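Side-chain contacts in peroxiredoxin PRX1, mitochondrial (Saccharomyces cerevisiae, PDB 5YKJ), which reduces peroxides in mitochondria as a 1-Cys peroxiredoxin, its oxidised thiol probably being resolved by the glutathione and thioredoxin systems: residues V32-P37 and V149-S154; Q81-I86 and K90-P95; L163-T166 and G170-T173; D192-K195 and Q200-E203. All blocks are in the same frame, centred on the assembly; numbering follows the deposited sequence.

From the N terminus, contact 1 opens on strand 30-36 of the central mixed sheet and closes at residues 149-154, where helix 153-169 begins, 112 residues later. Nested within that long loop, contact 2 turns the chain from helix 73-87 into the segment leading to strand 96-98; F34 CZ and F94 CE1, 3.7 Å apart, join it to contact 1. Contacts 3 and 4 follow in series, crossing neither. Contact 3 closes a tight turn at the far end of helix 153-169, the helix that contact 1 shares, and contact 4 packs helix 191-198 against F201, where the chain leads into strand 202-205. Contacts 2 and 3 lie on opposite sides of the chain's centre.

Contact 1 of 4, residues V32-P37 and V149-S154; sequences VLFSHP and VGRNTS
The NH2 nitrogen of R151 is held by two backbone carbonyls, S35 O across the contact and R128 O beside it. The bond to S35 O is 2.8 Å from R151 NH2, with an N-H...O angle of 161°. It reaches the oxygen on a lone pair in the carbonyl plane, and the oxygen lies at the edge of the guanidinium, close to its plane. Two bonds on one nitrogen limit rotation of the group. The side chain spans a wide gap, since the CA of R151 is 10.3 Å from the CA of F34: its CG stands anti to the carbonyl carbon (chi1 -60°), and the chain then runs extended to NE, carrying the guanidinium to S35 and H36.

The other terminal nitrogen has a different setting. R151 NH1 lies 3.3 Å from H36 CE1 and 3.5 Å from H36 NE2, with the imidazole and guanidinium planes 63° apart, so the two groups meet aslant and do not stack. F34 contributes its CB, 3.8 Å from R151 NH1, while its ring turns away to stack with F51.

P37, the first residue of the PxxxTxxC motif of peroxiredoxins that ends at the oxidised C44, follows directly on the residues R151 touches. The backbone N of R151 is hydrogen-bonded to E47 OE2, on helix 46-53, and N152 caps helix 153-169 through E155 N. Strand 30-36 runs between strands 63-69 and 129-133; S35 OG bonds to S129 O, and V48 of helix 46-53 packs on both F34 and H36.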
# COMPACT_ATOMS: atom_id res chain seq x y z
N VAL A 32 -2.15 3.02 1.66
CA VAL A 32 -1.95 1.68 1.16
C VAL A 32 -3.31 1.19 0.62
O VAL A 32 -4.22 0.98 1.36
CB VAL A 32 -1.37 0.72 2.21
CG1 VAL A 32 -1.26 -0.67 1.64
CG2 VAL A 32 -0.00 1.14 2.64
N LEU A 33 -3.39 1.04 -0.71
CA LEU A 33 -4.57 0.53 -1.33
C LEU A 33 -4.29 -0.94 -1.70
O LEU A 33 -3.40 -1.19 -2.45
CB LEU A 33 -4.96 1.35 -2.54
CG LEU A 33 -6.06 0.92 -3.49
CD1 LEU A 33 -7.38 0.91 -2.81
CD2 LEU A 33 -6.04 1.76 -4.76
N PHE A 34 -5.05 -1.87 -1.13
CA PHE A 34 -4.88 -3.27 -1.36
C PHE A 34 -6.16 -3.89 -1.95
O PHE A 34 -7.20 -3.57 -1.58
CB PHE A 34 -4.43 -4.03 -0.11
CG PHE A 34 -5.27 -3.79 1.12
CD1 PHE A 34 -4.97 -2.80 1.95
CD2 PHE A 34 -6.34 -4.57 1.42
CE1 PHE A 34 -5.70 -2.59 3.07
CE2 PHE A 34 -7.08 -4.37 2.55
CZ PHE A 34 -6.76 -3.37 3.36
N SER A 35 -5.93 -4.77 -2.91
CA SER A 35 -6.95 -5.34 -3.71
C SER A 35 -7.22 -6.84 -3.56
O SER A 35 -6.36 -7.57 -3.33
CB SER A 35 -6.60 -5.06 -5.17
OG SER A 35 -6.20 -3.75 -5.31
N HIS A 36 -8.50 -7.17 -3.69
CA HIS A 36 -8.99 -8.52 -3.61
C HIS A 36 -10.01 -8.82 -4.70
O HIS A 36 -10.80 -8.05 -4.98
CB HIS A 36 -9.60 -8.77 -2.21
CG HIS A 36 -8.63 -8.49 -1.13
ND1 HIS A 36 -7.72 -9.41 -0.70
CD2 HIS A 36 -8.40 -7.38 -0.42
CE1 HIS A 36 -6.94 -8.85 0.20
NE2 HIS A 36 -7.34 -7.63 0.40
N PRO A 37 -9.92 -10.02 -5.29
CA PRO A 37 -10.86 -10.38 -6.34
C PRO A 37 -12.32 -10.58 -5.86
O PRO A 37 -13.20 -10.35 -6.60
CB PRO A 37 -10.28 -11.67 -6.94
CG PRO A 37 -8.87 -11.69 -6.53
CD PRO A 37 -8.82 -11.00 -5.22
N VAL A 149 -1.19 -16.80 -2.83
CA VAL A 149 -0.08 -16.46 -1.97
C VAL A 149 -0.31 -15.20 -1.14
O VAL A 149 -0.34 -14.15 -1.62
CB VAL A 149 1.22 -16.25 -2.81
CG1 VAL A 149 2.41 -15.83 -1.94
CG2 VAL A 149 1.56 -17.48 -3.60
N GLY A 150 -0.42 -15.41 0.16
CA GLY A 150 -0.63 -14.33 1.07
C GLY A 150 0.56 -13.41 1.14
O GLY A 150 1.65 -13.80 1.02
N ARG A 151 0.24 -12.15 1.36
CA ARG A 151 1.21 -11.09 1.44
C ARG A 151 1.98 -11.13 2.75
O ARG A 151 1.81 -11.99 3.55
CB ARG A 151 0.56 -9.73 1.21
CG ARG A 151 -0.13 -9.59 -0.13
CD ARG A 151 -1.28 -8.57 -0.08
NE ARG A 151 -1.91 -8.32 -1.37
CZ ARG A 151 -3.16 -7.96 -1.53
NH1 ARG A 151 -3.94 -7.75 -0.53
NH2 ARG A 151 -3.61 -7.77 -2.74
N ASN A 152 2.87 -10.15 2.90
CA ASN A 152 3.70 -10.03 4.11
C ASN A 152 3.54 -8.64 4.71
O ASN A 152 3.95 -7.71 4.14
CB ASN A 152 5.16 -10.31 3.73
CG ASN A 152 6.09 -10.31 4.91
OD1 ASN A 152 5.85 -9.71 5.86
ND2 ASN A 152 7.17 -10.98 4.75
N THR A 153 2.89 -8.56 5.85
CA THR A 153 2.65 -7.28 6.47
C THR A 153 3.92 -6.56 6.93
O THR A 153 3.99 -5.42 6.94
CB THR A 153 1.60 -7.39 7.58
OG1 THR A 153 2.02 -8.34 8.54
CG2 THR A 153 0.26 -7.81 6.98
N SER A 154 4.88 -7.36 7.35
CA SER A 154 6.13 -6.83 7.79
C SER A 154 6.87 -6.15 6.67
O SER A 154 7.49 -5.20 6.88
CB SER A 154 6.99 -7.89 8.44
OG SER A 154 6.40 -8.27 9.64

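Contact 2 of 4, residues Q81-I86 and K90-P95; sequences QDIKEI and KNVGFP
V92, whose CG2 methyl meets I83 and K84, lays its other methyl on the F94 ring: CG1 sits 3.6 Å above one face, offset toward the rim. The same ring also packs with V48, L65 and Y25, so the valine links helix 73-87 to an aromatic inside the fold. V92 can serve both sides because its CG1 is anti to the backbone N (chi1 176°), which sets CG2 beside that nitrogen and facing the helix.

There CG2 is the shared point of touch. It lies 4.2 Å from I83 CG2, the two side chains crossing at about a right angle, and 4.1 Å from K84 CG, reached on a slant. I83 itself continues inward to V48 and S49 of helix 46-53.

Farther along, the lysine chain lies over the backbone of the returning segment. K84 CD is 3.9 Å from N91 CA and 3.8 Å from K90 O, so this one methylene rests against the peptide. A bend at chi3 (-53°) then turns the ammonium to a water, which accepts from K84 NZ at 3.1 Å and donates to K90 O at 2.8 Å. The turn after helix 73-87 is thereby tied back to the helix as the chain heads for strand 96-98.

The chemistry changes from inside to outside: hydrocarbon meets hydrocarbon at I83 and V92, and at the surface one water joins the ammonium to K90 O. K84 serves both halves, packing with its carbons while its ammonium remains hydrated, so the cost of burying the charge is probably avoided.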
# COMPACT_ATOMS: atom_id res chain seq x y z
N GLN A 81 -17.66 -8.72 9.29
CA GLN A 81 -18.08 -9.39 10.51
C GLN A 81 -17.28 -10.68 10.69
O GLN A 81 -16.88 -10.97 11.77
CB GLN A 81 -19.61 -9.61 10.54
CG GLN A 81 -20.42 -8.35 10.51
CD GLN A 81 -21.91 -8.55 10.42
OE1 GLN A 81 -22.42 -9.47 10.92
NE2 GLN A 81 -22.58 -7.66 9.77
N ASP A 82 -17.07 -11.42 9.63
CA ASP A 82 -16.28 -12.62 9.73
C ASP A 82 -14.82 -12.29 10.10
O ASP A 82 -14.24 -12.91 10.90
CB ASP A 82 -16.30 -13.35 8.39
CG ASP A 82 -17.48 -14.27 8.21
OD1 ASP A 82 -18.35 -14.26 9.03
OD2 ASP A 82 -17.42 -14.98 7.23
N ILE A 83 -14.30 -11.26 9.46
CA ILE A 83 -12.92 -10.83 9.70
C ILE A 83 -12.73 -10.41 11.17
O ILE A 83 -11.78 -10.76 11.78
CB ILE A 83 -12.51 -9.69 8.73
CG1 ILE A 83 -12.32 -10.17 7.28
CG2 ILE A 83 -11.22 -8.99 9.21
CD1 ILE A 83 -12.64 -9.18 6.20
N LYS A 84 -13.70 -9.71 11.74
CA LYS A 84 -13.61 -9.32 13.13
C LYS A 84 -13.48 -10.58 14.01
O LYS A 84 -12.65 -10.65 14.87
CB LYS A 84 -14.84 -8.43 13.55
CG LYS A 84 -14.79 -7.01 13.02
CD LYS A 84 -15.90 -6.10 13.54
CE LYS A 84 -17.30 -6.64 13.37
NZ LYS A 84 -18.27 -5.78 14.13
N GLU A 85 -14.30 -11.55 13.72
CA GLU A 85 -14.27 -12.80 14.46
C GLU A 85 -12.98 -13.57 14.31
O GLU A 85 -12.46 -14.04 15.27
CB GLU A 85 -15.44 -13.72 14.07
CG GLU A 85 -16.80 -13.07 14.16
CD GLU A 85 -17.92 -13.83 13.46
OE1 GLU A 85 -17.72 -15.01 13.16
OE2 GLU A 85 -19.00 -13.25 13.25
N ILE A 86 -12.50 -13.70 13.10
CA ILE A 86 -11.27 -14.40 12.82
C ILE A 86 -10.04 -13.73 13.36
O ILE A 86 -9.22 -14.36 13.96
CB ILE A 86 -11.15 -14.65 11.33
CG1 ILE A 86 -12.27 -15.57 10.89
CG2 ILE A 86 -9.79 -15.20 10.94
CD1 ILE A 86 -12.46 -15.54 9.41
N LYS A 90 -11.90 -5.73 17.46
CA LYS A 90 -13.16 -5.08 17.79
C LYS A 90 -13.84 -4.31 16.67
O LYS A 90 -14.97 -4.13 16.66
CB LYS A 90 -13.01 -4.23 19.05
CG LYS A 90 -12.55 -5.04 20.23
CD LYS A 90 -12.59 -4.18 21.48
CE LYS A 90 -11.86 -4.85 22.63
NZ LYS A 90 -12.07 -4.11 23.91
N ASN A 91 -13.01 -3.89 15.75
CA ASN A 91 -13.47 -3.25 14.56
C ASN A 91 -12.40 -3.25 13.49
O ASN A 91 -11.27 -3.41 13.79
CB ASN A 91 -14.07 -1.87 14.83
CG ASN A 91 -13.03 -0.82 14.89
OD1 ASN A 91 -11.99 -1.06 15.37
ND2 ASN A 91 -13.32 0.31 14.36
N VAL A 92 -12.83 -3.07 12.27
CA VAL A 92 -11.94 -2.92 11.14
C VAL A 92 -12.03 -1.42 10.88
O VAL A 92 -12.98 -0.96 10.39
CB VAL A 92 -12.44 -3.66 9.94
CG1 VAL A 92 -11.54 -3.40 8.72
CG2 VAL A 92 -12.42 -5.14 10.26
N GLY A 93 -10.97 -0.74 11.19
CA GLY A 93 -10.91 0.69 11.11
C GLY A 93 -10.67 1.41 9.80
O GLY A 93 -10.38 2.56 9.79
N PHE A 94 -10.76 0.69 8.72
CA PHE A 94 -10.56 1.24 7.42
C PHE A 94 -11.68 0.73 6.53
O PHE A 94 -12.30 -0.20 6.78
CB PHE A 94 -9.18 0.86 6.86
CG PHE A 94 -8.85 -0.59 6.96
CD1 PHE A 94 -9.38 -1.48 6.07
CD2 PHE A 94 -8.00 -1.08 7.92
CE1 PHE A 94 -9.10 -2.81 6.16
CE2 PHE A 94 -7.68 -2.41 7.97
CZ PHE A 94 -8.26 -3.28 7.12
N PRO A 95 -11.86 1.47 5.45
CA PRO A 95 -12.88 1.10 4.51
C PRO A 95 -12.49 -0.01 3.55
O PRO A 95 -11.37 -0.21 3.30
CB PRO A 95 -13.06 2.35 3.64
CG PRO A 95 -12.13 3.37 4.13
CD PRO A 95 -11.17 2.70 5.02
O HOH W 1 -17.20 -3.15 15.26

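Contact 3 of 4, residues L163-T166 and G170-T173; sequences LQLT and GVVT
G170 and T166 meet in a glycine C-cap: G170, with positive phi, is the first residue after helix 153-169 to depart from helical geometry, and T166 stands one turn before it. G170 N still donates to T166 O at 3.0 Å, a last turn of helical bonding, but the angle at the hydrogen is only 131° and the donor stands above the carbonyl plane.

The threonine's rotamer divides its branches between helix and loop. OG1 lies between the backbone N and the carbonyl carbon (chi1 63°) and turns back to give its proton to L163 O at 2.9 Å, with a weak second bond to A162 O. CG2, placed anti to the carbonyl carbon, faces the emerging loop and comes unusually close to the carbonyl of V171.

On the neighbouring flank, L165 carries CG anti to its backbone N (chi1 -177°), bringing it to 4.1 Å from V171 CG2; V183 touches both L165 and V171. Here the chain turns back beside the last turn of helix 153-169, within the range of the C-terminal domain of 1-Cys peroxiredoxins, V172 pairing by backbone with I184.

Between the two segments, T166 CA makes a CA-H...O contact with V171 O at 3.3 Å.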
# COMPACT_ATOMS: atom_id res chain seq x y z
N LEU A 163 10.61 4.27 2.53
CA LEU A 163 10.17 5.37 1.71
C LEU A 163 10.09 6.68 2.45
O LEU A 163 10.44 7.69 1.94
CB LEU A 163 8.79 5.08 1.10
CG LEU A 163 8.75 4.06 -0.04
CD1 LEU A 163 7.33 3.54 -0.19
CD2 LEU A 163 9.23 4.71 -1.32
N GLN A 164 9.56 6.61 3.65
CA GLN A 164 9.44 7.79 4.47
C GLN A 164 10.81 8.33 4.85
O GLN A 164 10.98 9.49 4.88
CB GLN A 164 8.57 7.56 5.70
CG GLN A 164 7.13 7.26 5.33
CD GLN A 164 6.21 7.05 6.53
OE1 GLN A 164 6.63 6.71 7.58
NE2 GLN A 164 4.97 7.26 6.31
N LEU A 165 11.70 7.43 5.16
CA LEU A 165 13.05 7.82 5.52
C LEU A 165 13.79 8.47 4.35
O LEU A 165 14.45 9.46 4.50
CB LEU A 165 13.85 6.64 6.07
CG LEU A 165 15.27 7.06 6.53
CD1 LEU A 165 15.19 8.02 7.70
CD2 LEU A 165 16.05 5.82 6.85
N THR A 166 13.66 7.87 3.18
CA THR A 166 14.28 8.43 2.03
C THR A 166 13.77 9.84 1.71
O THR A 166 14.53 10.67 1.35
CB THR A 166 14.17 7.54 0.76
OG1 THR A 166 12.85 7.38 0.36
CG2 THR A 166 14.75 6.27 0.97
N GLY A 170 16.74 12.28 2.51
CA GLY A 170 17.45 12.24 1.26
C GLY A 170 18.52 11.19 1.18
O GLY A 170 19.62 11.43 0.80
N VAL A 171 18.12 9.99 1.53
CA VAL A 171 18.98 8.84 1.53
C VAL A 171 18.25 7.73 0.76
O VAL A 171 17.15 7.89 0.40
CB VAL A 171 19.33 8.33 2.91
CG1 VAL A 171 20.11 9.38 3.66
CG2 VAL A 171 18.10 7.95 3.72
N VAL A 172 18.97 6.66 0.53
CA VAL A 172 18.46 5.48 -0.16
C VAL A 172 18.79 4.25 0.67
O VAL A 172 19.69 4.27 1.43
CB VAL A 172 18.87 5.31 -1.66
CG1 VAL A 172 18.31 6.38 -2.55
CG2 VAL A 172 20.31 4.93 -1.88
N THR A 173 18.00 3.18 0.52
CA THR A 173 18.18 2.03 1.35
C THR A 173 18.59 0.79 0.56
O THR A 173 18.17 0.53 -0.46
CB THR A 173 16.93 1.68 2.20
OG1 THR A 173 15.85 1.41 1.35
CG2 THR A 173 16.58 2.76 3.20

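Contact 4 of 4, residues D192-K195 and Q200-E203; sequences DEAK and QFNE
F201 turns its CG to lie between its own backbone N and carbonyl carbon (chi1 57°), and this throws the ring from the extended segment 200-203 onto helix 191-198, where A194 and K195 receive it. Helix 191-198 is followed by a short reversal and strand 202-205, an outer strand of a three-stranded antiparallel sheet; the helix lies in the range of the C-terminal domain of 1-Cys peroxiredoxins.

A194, pointing directly at the opposite segment, supplies a single methyl. The methyl approaches the CD2-CE2 side of the phenyl obliquely. K195 joins from the next position along the helix, touching the ring through CG as its chain passes on a slant, and then bends at chi3 (-42°) so that its ammonium end leads away. The lysine thus contributes hydrocarbon to the contact and keeps its charge off the aromatic.

Within the fold, I185 packs on both A194 and F201, closing a small apolar cluster, and R209 of strand 208-211 touches F201 from the sheet. Polar bonds fasten the flanks: Q200 O receives T211 OG1, and E203 OE2 is bonded to N191 ND2 at the helix start. A bound sodium ion lies about 4 Å from the F201 side chain.

On the ring, one carbon meets both helix residues: F201 CE2 lies 3.7 Å from A194 CB and 4.0 Å from K195 CG.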
# COMPACT_ATOMS: atom_id res chain seq x y z
N ASP A 192 31.65 16.32 -1.32
CA ASP A 192 31.69 17.52 -0.51
C ASP A 192 30.31 17.83 0.06
O ASP A 192 30.21 18.15 1.16
CB ASP A 192 32.21 18.72 -1.30
CG ASP A 192 33.71 18.81 -1.30
OD1 ASP A 192 34.37 18.06 -0.60
OD2 ASP A 192 34.17 19.64 -2.07
N GLU A 193 29.28 17.70 -0.75
CA GLU A 193 27.90 17.91 -0.32
C GLU A 193 27.56 16.86 0.72
O GLU A 193 26.89 17.14 1.66
CB GLU A 193 26.92 17.84 -1.51
CG GLU A 193 26.77 19.07 -2.41
CD GLU A 193 26.02 18.83 -3.73
OE1 GLU A 193 25.52 19.81 -4.31
OE2 GLU A 193 25.89 17.71 -4.21
N ALA A 194 28.05 15.65 0.54
CA ALA A 194 27.82 14.62 1.50
C ALA A 194 28.48 14.91 2.86
O ALA A 194 27.95 14.56 3.88
CB ALA A 194 28.27 13.27 0.95
N LYS A 195 29.68 15.48 2.81
CA LYS A 195 30.34 15.80 4.03
C LYS A 195 29.54 16.89 4.76
O LYS A 195 29.45 16.89 5.89
CB LYS A 195 31.78 16.30 3.79
CG LYS A 195 32.76 15.20 3.47
CD LYS A 195 34.23 15.52 3.74
CE LYS A 195 34.54 16.90 3.29
NZ LYS A 195 35.98 17.09 3.19
N GLN A 200 30.28 11.90 8.11
CA GLN A 200 31.21 10.85 7.80
C GLN A 200 30.45 9.79 7.00
O GLN A 200 29.31 9.60 7.23
CB GLN A 200 31.74 10.19 9.05
CG GLN A 200 32.77 10.98 9.86
CD GLN A 200 33.21 10.26 11.10
OE1 GLN A 200 33.01 9.06 11.20
NE2 GLN A 200 33.79 10.98 12.08
N PHE A 201 31.15 9.15 6.09
CA PHE A 201 30.61 8.07 5.27
C PHE A 201 31.73 7.14 4.88
O PHE A 201 32.87 7.51 4.87
CB PHE A 201 29.84 8.59 4.04
CG PHE A 201 30.62 9.48 3.12
CD1 PHE A 201 31.38 8.96 2.12
CD2 PHE A 201 30.53 10.82 3.22
CE1 PHE A 201 32.08 9.76 1.29
CE2 PHE A 201 31.21 11.64 2.38
CZ PHE A 201 31.98 11.12 1.40
N ASN A 202 31.35 5.91 4.58
CA ASN A 202 32.24 4.87 4.16
C ASN A 202 32.05 4.66 2.67
O ASN A 202 31.08 4.10 2.28
CB ASN A 202 31.84 3.60 4.89
CG ASN A 202 32.67 2.42 4.53
OD1 ASN A 202 33.67 2.52 3.89
ND2 ASN A 202 32.23 1.29 4.95
N GLU A 203 33.03 5.07 1.89
CA GLU A 203 33.04 4.97 0.44
C GLU A 203 33.60 3.62 0.03
O GLU A 203 34.75 3.42 0.06
CB GLU A 203 33.86 6.11 -0.18
CG GLU A 203 33.73 6.20 -1.70
CD GLU A 203 34.58 7.31 -2.26
OE1 GLU A 203 35.21 7.11 -3.27
OE2 GLU A 203 34.54 8.35 -1.70